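Local coordinates for protein peptidase, zinc-dependent (PDB 3LMC) that is probably a zinc-dependent metallopeptidase of family M54 that also carries an iron ion bound by four cysteines, at residues F6-V11 against V94-L99; F39-F44 against V54-K59; R48-A53 against D98-L103; L58-F63 against L115-V120. One frame throughout, in Å; residues are numbered along the deposited sequence.

Contact 1 of 4, residues F6-V11 against V94-L99; sequences FWDSRV and VTPGDL
W7 sends its CG anti to the backbone N (chi1 -176°), which brings a face of the indole to V94; V94, with CG1 likewise anti to its own N, sets that methyl over one face of the six-membered ring, 4.0 Å from the ring centroid. This is a CH-pi contact, with CG1 20° off the ring normal. Underneath runs the backbone pairing of parallel strands at the end of 3-7 and 90-94: V94 N donates to F6 O at 2.8 Å and D8 N to V94 O at 3.0 Å. The chain then leaves the sheet in a type I turn from D8 to V11. W7 NE1 reaches V11 O at 2.8 Å, coming from above the carbonyl plane, and so ties the indole to the far end of that turn.

On the other segment, P96 packs against the turn. Its CD lies 3.6 Å from D8 CG, while its CG sits over one face of the R10 guanidinium, 3.8 Å from R10 NE. R10 grips the D8 carboxylate side-on with NE and NH2, and D8 OD1 also accepts the backbone N of R10 with its anti lone pair, an Asx turn. D8 OD2 has further partners in F39 N and a water that bridges to T95 OG1. With both carboxylate oxygens bonded more than once, D8 is likely to stay ionised, its charge shared between arginine, backbone and water.

Contact 2 of 4, residues F39-F44 against V54-K59; sequences FPLEGF and VKVLLK
The F39 ring has the carbonyl carbon of K59 at its edge, in plane, while V56 CG1 and K59 CD approach it obliquely, CD lying 3.9 Å from F39 CE1. F39 is brought up to helix 53-66 by a CG anti to its backbone N (chi1 -167°), and it slides past the aliphatic part of K59 in the opposite direction. That lysine runs fully extended along the loop, and its NZ donates to P40 O at 2.7 Å from above the carbonyl plane. The ammonium is too far from the ring for more than a weak cation-pi attraction. E42 lies across the same chain, its OE1 3.4 Å from K59 CD. The distance from E42 OE1 to K59 NZ is 4.5 Å, too far for a salt bridge.

The 39-44 loop drapes over the first turns of the helix on its way to strand 44-45 of the small three-stranded sheet. Cutting K59 back to alanine is likely to leave P40 O without its ammonium donor and open a gap between F39 and E42.

Deeper in, V56 CG1 meets L41 CD2 at 3.5 Å, and V56 CG2 comes within 3.6 Å of E42 O. The same methyl lies against E42 N, which is buried here with no partner in the model. At the loop's far end G43 CA rests 3.7 Å from K55 CD; the positive phi of G43 favours glycine.

Contact 3 of 4, residues R48-A53 against D98-L103; sequences RNQYDA and DLYEPL
R48 lays its side chain across the Y100 ring, a tightly layered part of the contact. R48 CD stands over the ring's centre, 3.5 Å from the centroid and 6° off the normal, in a CH-pi contact; the guanidinium, tilted only 10° from the ring plane, follows with NE 3.3 Å from Y100 CD2. Y100 has its CG between the backbone N and the carbonyl carbon (chi1 80°), which swings the ring back toward R48. Q50 completes the layer: its OE1 takes R48 NH1 in the plane of both groups, and its NE2 donates to D98 OD2 at 2.9 Å from above the carboxylate plane. With a leucine where R48 stands, Q50 OE1 would probably lose its guanidinium donor and the Y100 ring the flat group layered on its face.

Beneath these side chains strands 50-52 and 99-101 pair in parallel within the small mixed sheet. Y51 N bonds D98 O, Y51 O takes Y100 N at 3.0 Å, and A53 N reaches Y100 O, where helix 53-66 begins; D52 is its N-cap, with OD1 bonded to V54 N. Between these two segments the Y51-L99 side touches more lightly, Y51 CB lying 4.3 Å from L99 CD2. The solvent side is at exposed P102, where R48 NH2 only approaches E101 O and P102 O.

D98 also holds R124 in a salt bridge through OD1. Q50 bridges D98 and R48 through NE2 and OE1, NE2 donating to D105 O as well. Shared between an amide and an arginine, the D98 carboxylate probably has its negative charge well compensated.

Contact 4 of 4, residues L58-F63 against L115-V120; sequences LKLDMF and LGVAIV
Helix 53-66 covers one face of the five-stranded mixed sheet, and here its middle meets strand 117-120 and the residues that lead into it. L60 CD1 lies 4.0 Å from V117 CB and 3.8 Å from A118 O, the L60 and V117 side chains sliding past each other in opposite directions. V117 CG1, anti to its carbonyl carbon (chi1 -71°), points at the helix backbone and comes 3.9 Å from D61 N.

The helix and strand axes approach to 8.3 Å at 125° between their directions, so the helix runs slantwise over the sheet. At the G1 beta bulge that starts the strand, where G116 and V117 both face Y112, L115 leans out toward the helix. Its CD1 touches D61 CB at 3.8 Å, meeting that side chain at about a right angle, and also meets L58 CD2 at 3.9 Å on the exposed flank.

D61 thus offers L115 its aliphatic root, while its carboxylate forms salt bridges with R64 and R65 on the next turn. R64 in turn donates to the carbonyls of L115 and G116, tying the bulge to the helix. On the sheet's other side A118 packs against the helix of the probable HExxH motif, its side chain about 7 Å from that of the zinc ligand H153.

How the contacts relate
Contacts 2 and 4 are consecutive grips on helix 53-66: they share L58 and K59, their centres lie 8 Å apart, and V56 CG1 meets I119 CD1 at 3.7 Å. Contact 3 delivers the chain into that helix and is joined to contact 2 by G43 O and D52 N, 2.9 Å apart. Contact 1 shares D98 and L99 with contact 3, packs on contact 2 where G97 CA lies 3.7 Å from L41 CD1, and joins contact 4 where T95 N and V120 O pair at 3.0 Å. Zinc lies nearest contacts 3 and 4, about 9 Å from the side chains of E101 and A118; contacts 1 and 2 lie away from both metals.

Contact 1 of 4, residues F6-V11 against V94-L99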
loop_
_atom_site.group_PDB
_atom_site.type_symbol
_atom_site.label_atom_id
_atom_site.label_comp_id
_atom_site.label_asym_id
_atom_site.label_seq_id
_atom_site.Cartn_x
_atom_site.Cartn_y
_atom_site.Cartn_z
ATOM N N PHE A 6 2.969 -4.526 5.363
ATOM C CA PHE A 6 2.408 -4.597 6.695
ATOM C C PHE A 6 0.908 -4.844 6.584
ATOM O O PHE A 6 0.116 -3.903 6.402
ATOM C CB PHE A 6 2.666 -3.323 7.525
ATOM C CG PHE A 6 2.258 -3.471 8.981
ATOM C CD1 PHE A 6 3.080 -3.029 10.005
ATOM C CD2 PHE A 6 1.062 -4.112 9.321
ATOM C CE1 PHE A 6 2.706 -3.199 11.339
ATOM C CE2 PHE A 6 0.684 -4.288 10.647
ATOM C CZ PHE A 6 1.505 -3.835 11.656
ATOM N N TRP A 7 0.533 -6.110 6.740
ATOM C CA TRP A 7 -0.845 -6.567 6.549
ATOM C C TRP A 7 -1.620 -6.561 7.883
ATOM O O TRP A 7 -1.412 -7.432 8.728
ATOM C CB TRP A 7 -0.825 -7.980 5.943
ATOM C CG TRP A 7 -2.193 -8.531 5.595
ATOM C CD1 TRP A 7 -3.078 -9.142 6.440
ATOM C CD2 TRP A 7 -2.812 -8.510 4.306
ATOM N NE1 TRP A 7 -4.215 -9.504 5.749
ATOM C CE2 TRP A 7 -4.069 -9.125 4.432
ATOM C CE3 TRP A 7 -2.424 -8.022 3.054
ATOM C CZ2 TRP A 7 -4.947 -9.269 3.353
ATOM C CZ3 TRP A 7 -3.304 -8.167 1.976
ATOM C CH2 TRP A 7 -4.544 -8.782 2.138
ATOM N N ASP A 8 -2.491 -5.569 8.074
ATOM C CA ASP A 8 -3.316 -5.486 9.281
ATOM C C ASP A 8 -4.192 -6.735 9.365
ATOM O O ASP A 8 -5.006 -6.988 8.477
ATOM C CB ASP A 8 -4.181 -4.219 9.244
ATOM C CG ASP A 8 -4.921 -3.967 10.545
ATOM O OD1 ASP A 8 -5.724 -4.832 10.959
ATOM O OD2 ASP A 8 -4.730 -2.884 11.147
ATOM N N SER A 9 -4.030 -7.517 10.427
ATOM C CA SER A 9 -4.628 -8.847 10.476
ATOM C C SER A 9 -6.157 -8.824 10.536
ATOM O O SER A 9 -6.790 -9.871 10.454
ATOM C CB SER A 9 -4.047 -9.659 11.639
ATOM O OG SER A 9 -4.174 -8.937 12.843
ATOM N N ARG A 10 -6.757 -7.642 10.667
ATOM C CA ARG A 10 -8.215 -7.561 10.570
ATOM C C ARG A 10 -8.667 -7.751 9.125
ATOM O O ARG A 10 -9.833 -7.995 8.872
ATOM C CB ARG A 10 -8.761 -6.250 11.149
ATOM C CG ARG A 10 -8.576 -6.102 12.679
ATOM C CD ARG A 10 -8.830 -4.663 13.172
ATOM N NE ARG A 10 -7.808 -3.701 12.728
ATOM C CZ ARG A 10 -7.858 -2.395 12.987
ATOM N NH1 ARG A 10 -8.874 -1.895 13.672
ATOM N NH2 ARG A 10 -6.910 -1.583 12.554
ATOM N N VAL A 11 -7.744 -7.625 8.176
ATOM C CA VAL A 11 -8.048 -7.944 6.784
ATOM C C VAL A 11 -7.744 -9.432 6.638
ATOM O O VAL A 11 -6.676 -9.865 7.055
ATOM C CB VAL A 11 -7.158 -7.122 5.819
ATOM C CG1 VAL A 11 -7.494 -7.431 4.389
ATOM C CG2 VAL A 11 -7.313 -5.622 6.100
ATOM N N VAL A 94 -1.590 -2.357 4.731
ATOM C CA VAL A 94 -2.906 -2.784 4.233
ATOM C C VAL A 94 -3.846 -2.709 5.420
ATOM O O VAL A 94 -3.697 -3.472 6.372
ATOM C CB VAL A 94 -2.860 -4.218 3.701
ATOM C CG1 VAL A 94 -4.259 -4.704 3.329
ATOM C CG2 VAL A 94 -1.931 -4.297 2.501
ATOM N N THR A 95 -4.792 -1.772 5.379
ATOM C CA THR A 95 -5.607 -1.446 6.548
ATOM C C THR A 95 -7.100 -1.608 6.261
ATOM O O THR A 95 -7.548 -1.368 5.139
ATOM C CB THR A 95 -5.367 0.015 6.979
ATOM O OG1 THR A 95 -6.257 0.356 8.059
ATOM C CG2 THR A 95 -5.646 0.950 5.812
ATOM N N PRO A 96 -7.892 -1.983 7.274
ATOM C CA PRO A 96 -9.335 -2.112 6.997
ATOM C C PRO A 96 -10.080 -0.776 6.986
ATOM O O PRO A 96 -11.252 -0.747 6.585
ATOM C CB PRO A 96 -9.835 -2.961 8.172
ATOM C CG PRO A 96 -8.885 -2.569 9.309
ATOM C CD PRO A 96 -7.537 -2.470 8.623
ATOM N N GLY A 97 -9.436 0.306 7.428
ATOM C CA GLY A 97 -10.135 1.574 7.607
ATOM C C GLY A 97 -10.455 2.256 6.287
ATOM O O GLY A 97 -9.687 2.141 5.342
ATOM N N ASP A 98 -11.593 2.945 6.211
ATOM C CA ASP A 98 -11.906 3.762 5.035
ATOM C C ASP A 98 -11.058 5.046 5.074
ATOM O O ASP A 98 -10.993 5.733 6.102
ATOM C CB ASP A 98 -13.393 4.121 4.984
ATOM C CG ASP A 98 -13.800 4.764 3.657
ATOM O OD1 ASP A 98 -13.304 4.330 2.585
ATOM O OD2 ASP A 98 -14.627 5.701 3.691
ATOM N N LEU A 99 -10.413 5.368 3.954
ATOM C CA LEU A 99 -9.416 6.443 3.934
ATOM C C LEU A 99 -9.887 7.651 3.149
ATOM O O LEU A 99 -10.547 7.514 2.109
ATOM C CB LEU A 99 -8.116 5.948 3.308
ATOM C CG LEU A 99 -7.443 4.777 4.008
ATOM C CD1 LEU A 99 -6.173 4.409 3.265
ATOM C CD2 LEU A 99 -7.142 5.155 5.453
HETATM O O HOH W 1 -4.423 -0.412 9.881
#

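Contact 2 of 4, residues F39-F44 against V54-K59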
loop_
_atom_site.group_PDB
_atom_site.type_symbol
_atom_site.label_atom_id
_atom_site.label_comp_id
_atom_site.label_asym_id
_atom_site.label_seq_id
_atom_site.Cartn_x
_atom_site.Cartn_y
_atom_site.Cartn_z
ATOM N N PHE A 39 -2.599 -2.370 12.945
ATOM C CA PHE A 39 -2.009 -1.038 13.037
ATOM C C PHE A 39 -3.110 -0.036 13.368
ATOM O O PHE A 39 -3.806 0.443 12.478
ATOM C CB PHE A 39 -1.293 -0.646 11.735
ATOM C CG PHE A 39 -0.399 0.571 11.869
ATOM C CD1 PHE A 39 -0.858 1.834 11.533
ATOM C CD2 PHE A 39 0.891 0.447 12.340
ATOM C CE1 PHE A 39 -0.027 2.956 11.665
ATOM C CE2 PHE A 39 1.712 1.550 12.481
ATOM C CZ PHE A 39 1.251 2.804 12.145
ATOM N N PRO A 40 -3.283 0.271 14.661
ATOM C CA PRO A 40 -4.404 1.144 15.010
ATOM C C PRO A 40 -4.240 2.464 14.284
ATOM O O PRO A 40 -3.152 3.040 14.287
ATOM C CB PRO A 40 -4.261 1.312 16.526
ATOM C CG PRO A 40 -3.505 0.074 16.963
ATOM C CD PRO A 40 -2.527 -0.161 15.850
ATOM N N LEU A 41 -5.304 2.915 13.635
ATOM C CA LEU A 41 -5.243 4.092 12.795
ATOM C C LEU A 41 -5.297 5.401 13.603
ATOM O O LEU A 41 -5.588 5.406 14.791
ATOM C CB LEU A 41 -6.363 4.009 11.743
ATOM C CG LEU A 41 -6.190 2.809 10.792
ATOM C CD1 LEU A 41 -7.361 2.659 9.815
ATOM C CD2 LEU A 41 -4.867 2.949 10.038
ATOM N N GLU A 42 -4.993 6.511 12.952
ATOM C CA GLU A 42 -5.034 7.795 13.614
ATOM C C GLU A 42 -5.797 8.755 12.715
ATOM O O GLU A 42 -6.047 8.452 11.554
ATOM C CB GLU A 42 -3.610 8.299 13.862
ATOM C CG GLU A 42 -3.507 9.304 14.987
ATOM C CD GLU A 42 -2.132 9.904 15.087
ATOM O OE1 GLU A 42 -1.152 9.166 14.861
ATOM O OE2 GLU A 42 -2.028 11.112 15.384
ATOM N N GLY A 43 -6.183 9.904 13.252
ATOM C CA GLY A 43 -6.788 10.930 12.434
ATOM C C GLY A 43 -8.182 10.571 11.980
ATOM O O GLY A 43 -8.571 10.860 10.851
ATOM N N PHE A 44 -8.946 9.936 12.857
ATOM C CA PHE A 44 -10.322 9.596 12.528
ATOM C C PHE A 44 -11.164 10.870 12.470
ATOM O O PHE A 44 -10.944 11.809 13.238
ATOM C CB PHE A 44 -10.881 8.622 13.562
ATOM C CG PHE A 44 -12.336 8.310 13.382
ATOM C CD1 PHE A 44 -12.748 7.374 12.449
ATOM C CD2 PHE A 44 -13.293 8.940 14.163
ATOM C CE1 PHE A 44 -14.084 7.079 12.291
ATOM C CE2 PHE A 44 -14.636 8.644 14.010
ATOM C CZ PHE A 44 -15.031 7.714 13.075
ATOM N N VAL A 54 -3.054 10.813 5.621
ATOM C CA VAL A 54 -1.790 11.535 5.790
ATOM C C VAL A 54 -1.261 11.313 7.202
ATOM O O VAL A 54 -0.091 11.011 7.387
ATOM C CB VAL A 54 -1.929 13.044 5.512
ATOM C CG1 VAL A 54 -0.608 13.748 5.785
ATOM C CG2 VAL A 54 -2.380 13.290 4.062
ATOM N N LYS A 55 -2.140 11.420 8.195
ATOM C CA LYS A 55 -1.763 11.148 9.580
ATOM C C LYS A 55 -1.316 9.718 9.813
ATOM O O LYS A 55 -0.350 9.477 10.543
ATOM C CB LYS A 55 -2.898 11.507 10.531
ATOM C CG LYS A 55 -2.981 12.998 10.787
ATOM C CD LYS A 55 -4.050 13.341 11.794
ATOM C CE LYS A 55 -4.104 14.845 11.997
ATOM N NZ LYS A 55 -5.152 15.205 12.972
ATOM N N VAL A 56 -2.010 8.765 9.194
ATOM C CA VAL A 56 -1.622 7.363 9.338
ATOM C C VAL A 56 -0.217 7.160 8.756
ATOM O O VAL A 56 0.602 6.454 9.330
ATOM C CB VAL A 56 -2.634 6.402 8.663
ATOM C CG1 VAL A 56 -2.201 4.947 8.848
ATOM C CG2 VAL A 56 -4.070 6.616 9.229
ATOM N N LEU A 57 0.079 7.805 7.632
ATOM C CA LEU A 57 1.371 7.605 6.992
ATOM C C LEU A 57 2.524 8.145 7.858
ATOM O O LEU A 57 3.584 7.518 7.964
ATOM C CB LEU A 57 1.375 8.205 5.584
ATOM C CG LEU A 57 0.480 7.513 4.549
ATOM C CD1 LEU A 57 0.444 8.306 3.256
ATOM C CD2 LEU A 57 0.955 6.084 4.268
ATOM N N LEU A 58 2.304 9.294 8.492
ATOM C CA LEU A 58 3.291 9.880 9.405
ATOM C C LEU A 58 3.508 8.955 10.604
ATOM O O LEU A 58 4.640 8.729 11.045
ATOM C CB LEU A 58 2.819 11.260 9.898
ATOM C CG LEU A 58 2.619 12.321 8.810
ATOM C CD1 LEU A 58 2.154 13.654 9.395
ATOM C CD2 LEU A 58 3.913 12.513 8.034
ATOM N N LYS A 59 2.406 8.433 11.135
ATOM C CA LYS A 59 2.460 7.467 12.222
ATOM C C LYS A 59 3.220 6.197 11.806
ATOM O O LYS A 59 3.926 5.590 12.622
ATOM C CB LYS A 59 1.042 7.108 12.665
ATOM C CG LYS A 59 0.987 6.282 13.906
ATOM C CD LYS A 59 -0.454 5.853 14.215
ATOM C CE LYS A 59 -0.541 5.127 15.557
ATOM N NZ LYS A 59 -1.952 4.820 15.907
#

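Contact 3 of 4, residues R48-A53 against D98-L103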
loop_
_atom_site.group_PDB
_atom_site.type_symbol
_atom_site.label_atom_id
_atom_site.label_comp_id
_atom_site.label_asym_id
_atom_site.label_seq_id
_atom_site.Cartn_x
_atom_site.Cartn_y
_atom_site.Cartn_z
ATOM N N ARG A 48 -17.155 12.535 8.868
ATOM C CA ARG A 48 -16.845 11.786 7.647
ATOM C C ARG A 48 -16.971 10.271 7.848
ATOM O O ARG A 48 -17.287 9.538 6.912
ATOM C CB ARG A 48 -15.421 12.099 7.180
ATOM C CG ARG A 48 -15.236 13.299 6.249
ATOM C CD ARG A 48 -13.786 13.311 5.768
ATOM N NE ARG A 48 -13.468 14.342 4.780
ATOM C CZ ARG A 48 -13.426 14.139 3.464
ATOM N NH1 ARG A 48 -13.704 12.939 2.965
ATOM N NH2 ARG A 48 -13.111 15.141 2.643
ATOM N N ASN A 49 -16.718 9.806 9.070
ATOM C CA ASN A 49 -16.578 8.370 9.357
ATOM C C ASN A 49 -15.420 7.711 8.590
ATOM O O ASN A 49 -15.527 6.564 8.134
ATOM C CB ASN A 49 -17.878 7.609 9.099
ATOM C CG ASN A 49 -17.883 6.238 9.741
ATOM O OD1 ASN A 49 -17.097 5.961 10.647
ATOM N ND2 ASN A 49 -18.775 5.373 9.281
ATOM N N GLN A 50 -14.314 8.442 8.465
ATOM C CA GLN A 50 -13.174 7.996 7.676
ATOM C C GLN A 50 -11.895 8.411 8.383
ATOM O O GLN A 50 -11.920 9.286 9.264
ATOM C CB GLN A 50 -13.176 8.686 6.314
ATOM C CG GLN A 50 -14.433 8.527 5.488
ATOM C CD GLN A 50 -14.277 9.228 4.160
ATOM O OE1 GLN A 50 -14.191 10.450 4.114
ATOM N NE2 GLN A 50 -14.207 8.459 3.074
ATOM N N TYR A 51 -10.774 7.827 7.966
ATOM C CA TYR A 51 -9.479 8.176 8.554
ATOM C C TYR A 51 -8.581 8.989 7.619
ATOM O O TYR A 51 -8.455 8.668 6.439
ATOM C CB TYR A 51 -8.745 6.919 9.013
ATOM C CG TYR A 51 -9.493 6.103 10.042
ATOM C CD1 TYR A 51 -10.504 5.234 9.657
ATOM C CD2 TYR A 51 -9.190 6.199 11.398
ATOM C CE1 TYR A 51 -11.181 4.478 10.582
ATOM C CE2 TYR A 51 -9.865 5.429 12.342
ATOM C CZ TYR A 51 -10.857 4.578 11.925
ATOM O OH TYR A 51 -11.551 3.809 12.836
ATOM N N ASP A 52 -7.959 10.037 8.165
ATOM C CA ASP A 52 -6.998 10.876 7.443
ATOM C C ASP A 52 -5.735 10.084 7.123
ATOM O O ASP A 52 -4.914 9.843 8.005
ATOM C CB ASP A 52 -6.630 12.078 8.325
ATOM C CG ASP A 52 -5.783 13.133 7.594
ATOM O OD1 ASP A 52 -5.266 12.877 6.476
ATOM O OD2 ASP A 52 -5.642 14.241 8.158
ATOM N N ALA A 53 -5.556 9.686 5.874
ATOM C CA ALA A 53 -4.434 8.806 5.541
ATOM C C ALA A 53 -3.077 9.485 5.697
ATOM O O ALA A 53 -2.051 8.813 5.882
ATOM C CB ALA A 53 -4.591 8.244 4.149
ATOM N N ASP A 98 -11.593 2.945 6.211
ATOM C CA ASP A 98 -11.906 3.762 5.035
ATOM C C ASP A 98 -11.058 5.046 5.074
ATOM O O ASP A 98 -10.993 5.733 6.102
ATOM C CB ASP A 98 -13.393 4.121 4.984
ATOM C CG ASP A 98 -13.800 4.764 3.657
ATOM O OD1 ASP A 98 -13.304 4.330 2.585
ATOM O OD2 ASP A 98 -14.627 5.701 3.691
ATOM N N LEU A 99 -10.413 5.368 3.954
ATOM C CA LEU A 99 -9.416 6.443 3.934
ATOM C C LEU A 99 -9.887 7.651 3.149
ATOM O O LEU A 99 -10.547 7.514 2.109
ATOM C CB LEU A 99 -8.116 5.948 3.308
ATOM C CG LEU A 99 -7.443 4.777 4.008
ATOM C CD1 LEU A 99 -6.173 4.409 3.265
ATOM C CD2 LEU A 99 -7.142 5.155 5.453
ATOM N N TYR A 100 -9.531 8.831 3.643
ATOM C CA TYR A 100 -9.636 10.043 2.835
ATOM C C TYR A 100 -8.345 10.885 2.880
ATOM O O TYR A 100 -7.438 10.619 3.666
ATOM C CB TYR A 100 -10.844 10.869 3.277
ATOM C CG TYR A 100 -10.613 11.698 4.518
ATOM C CD1 TYR A 100 -10.618 11.118 5.781
ATOM C CD2 TYR A 100 -10.415 13.072 4.428
ATOM C CE1 TYR A 100 -10.418 11.884 6.922
ATOM C CE2 TYR A 100 -10.219 13.847 5.564
ATOM C CZ TYR A 100 -10.220 13.246 6.805
ATOM O OH TYR A 100 -10.020 14.014 7.933
ATOM N N GLU A 101 -8.248 11.870 1.996
ATOM C CA GLU A 101 -7.266 12.940 2.162
ATOM C C GLU A 101 -7.987 14.265 1.944
ATOM O O GLU A 101 -9.068 14.292 1.351
ATOM C CB GLU A 101 -6.067 12.779 1.227
ATOM C CG GLU A 101 -6.416 12.575 -0.240
ATOM C CD GLU A 101 -6.357 13.851 -1.053
ATOM O OE1 GLU A 101 -6.362 13.754 -2.299
ATOM O OE2 GLU A 101 -6.302 14.950 -0.451
ATOM N N PRO A 102 -7.422 15.362 2.458
ATOM C CA PRO A 102 -8.162 16.632 2.433
ATOM C C PRO A 102 -8.884 16.936 1.107
ATOM O O PRO A 102 -10.044 17.350 1.140
ATOM C CB PRO A 102 -7.079 17.659 2.740
ATOM C CG PRO A 102 -6.153 16.910 3.684
ATOM C CD PRO A 102 -6.146 15.473 3.189
ATOM N N LEU A 103 -8.238 16.692 -0.031
ATOM C CA LEU A 103 -8.823 17.049 -1.330
ATOM C C LEU A 103 -9.819 16.034 -1.907
ATOM O O LEU A 103 -10.367 16.253 -2.998
ATOM C CB LEU A 103 -7.715 17.295 -2.354
ATOM C CG LEU A 103 -7.249 18.737 -2.590
ATOM C CD1 LEU A 103 -7.501 19.633 -1.374
ATOM C CD2 LEU A 103 -5.781 18.738 -2.991
#

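Contact 4 of 4, residues L58-F63 against L115-V120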
loop_
_atom_site.group_PDB
_atom_site.type_symbol
_atom_site.label_atom_id
_atom_site.label_comp_id
_atom_site.label_asym_id
_atom_site.label_seq_id
_atom_site.Cartn_x
_atom_site.Cartn_y
_atom_site.Cartn_z
ATOM N N LEU A 58 2.304 9.294 8.492
ATOM C CA LEU A 58 3.291 9.880 9.405
ATOM C C LEU A 58 3.508 8.955 10.604
ATOM O O LEU A 58 4.640 8.729 11.045
ATOM C CB LEU A 58 2.819 11.260 9.898
ATOM C CG LEU A 58 2.619 12.321 8.810
ATOM C CD1 LEU A 58 2.154 13.654 9.395
ATOM C CD2 LEU A 58 3.913 12.513 8.034
ATOM N N LYS A 59 2.406 8.433 11.135
ATOM C CA LYS A 59 2.460 7.467 12.222
ATOM C C LYS A 59 3.220 6.197 11.806
ATOM O O LYS A 59 3.926 5.590 12.622
ATOM C CB LYS A 59 1.042 7.108 12.665
ATOM C CG LYS A 59 0.987 6.282 13.906
ATOM C CD LYS A 59 -0.454 5.853 14.215
ATOM C CE LYS A 59 -0.541 5.127 15.557
ATOM N NZ LYS A 59 -1.952 4.820 15.907
ATOM N N LEU A 60 3.072 5.805 10.541
ATOM C CA LEU A 60 3.748 4.620 10.016
ATOM C C LEU A 60 5.269 4.834 9.959
ATOM O O LEU A 60 6.053 3.942 10.296
ATOM C CB LEU A 60 3.231 4.293 8.616
ATOM C CG LEU A 60 2.941 2.829 8.303
ATOM C CD1 LEU A 60 2.931 2.622 6.791
ATOM C CD2 LEU A 60 3.964 1.927 8.969
ATOM N N ASP A 61 5.686 6.013 9.519
ATOM C CA ASP A 61 7.107 6.340 9.557
ATOM C C ASP A 61 7.620 6.261 11.004
ATOM O O ASP A 61 8.642 5.640 11.284
ATOM C CB ASP A 61 7.364 7.720 8.974
ATOM C CG ASP A 61 8.768 8.219 9.276
ATOM O OD1 ASP A 61 9.749 7.655 8.740
ATOM O OD2 ASP A 61 8.888 9.165 10.070
HETATM N N MSE A 62 6.909 6.887 11.929
HETATM C CA MSE A 62 7.335 6.844 13.328
HETATM C C MSE A 62 7.457 5.418 13.856
HETATM O O MSE A 62 8.397 5.095 14.584
HETATM C CB MSE A 62 6.367 7.624 14.202
HETATM C CG MSE A 62 6.297 9.098 13.868
HETATM SE SE MSE A 62 5.341 9.996 15.289
HETATM C CE MSE A 62 5.979 8.869 16.777
ATOM N N PHE A 63 6.502 4.569 13.491
ATOM C CA PHE A 63 6.530 3.173 13.910
ATOM C C PHE A 63 7.772 2.448 13.375
ATOM O O PHE A 63 8.458 1.724 14.108
ATOM C CB PHE A 63 5.260 2.444 13.442
ATOM C CG PHE A 63 5.211 1.019 13.852
ATOM C CD1 PHE A 63 4.830 0.671 15.146
ATOM C CD2 PHE A 63 5.556 0.015 12.955
ATOM C CE1 PHE A 63 4.783 -0.665 15.537
ATOM C CE2 PHE A 63 5.509 -1.325 13.339
ATOM C CZ PHE A 63 5.123 -1.661 14.633
ATOM N N LEU A 115 8.882 9.857 2.778
ATOM C CA LEU A 115 9.135 8.991 3.935
ATOM C C LEU A 115 9.056 7.481 3.630
ATOM O O LEU A 115 9.069 6.646 4.548
ATOM C CB LEU A 115 8.188 9.322 5.083
ATOM C CG LEU A 115 8.213 10.742 5.633
ATOM C CD1 LEU A 115 7.246 10.850 6.817
ATOM C CD2 LEU A 115 9.626 11.158 6.034
ATOM N N GLY A 116 9.002 7.119 2.354
ATOM C CA GLY A 116 8.964 5.710 1.999
ATOM C C GLY A 116 7.866 4.930 2.715
ATOM O O GLY A 116 8.085 3.793 3.137
ATOM N N VAL A 117 6.687 5.530 2.868
ATOM C CA VAL A 117 5.535 4.803 3.421
ATOM C C VAL A 117 4.313 4.972 2.536
ATOM O O VAL A 117 4.084 6.051 1.989
ATOM C CB VAL A 117 5.152 5.282 4.837
ATOM C CG1 VAL A 117 6.208 4.839 5.874
ATOM C CG2 VAL A 117 4.936 6.819 4.850
ATOM N N ALA A 118 3.522 3.910 2.413
ATOM C CA ALA A 118 2.313 3.949 1.607
ATOM C C ALA A 118 1.218 3.145 2.292
ATOM O O ALA A 118 1.479 2.401 3.247
ATOM C CB ALA A 118 2.582 3.404 0.205
ATOM N N ILE A 119 -0.010 3.291 1.809
ATOM C CA ILE A 119 -1.143 2.622 2.433
ATOM C C ILE A 119 -2.181 2.233 1.391
ATOM O O ILE A 119 -2.386 2.964 0.418
ATOM C CB ILE A 119 -1.799 3.532 3.520
ATOM C CG1 ILE A 119 -2.821 2.760 4.357
ATOM C CG2 ILE A 119 -2.461 4.744 2.887
ATOM C CD1 ILE A 119 -3.275 3.535 5.643
ATOM N N VAL A 120 -2.812 1.074 1.577
ATOM C CA VAL A 120 -3.979 0.713 0.775
ATOM C C VAL A 120 -5.084 0.206 1.692
ATOM O O VAL A 120 -4.815 -0.467 2.697
ATOM C CB VAL A 120 -3.666 -0.339 -0.299
ATOM C CG1 VAL A 120 -2.884 -1.510 0.289
ATOM C CG2 VAL A 120 -4.973 -0.841 -0.933
#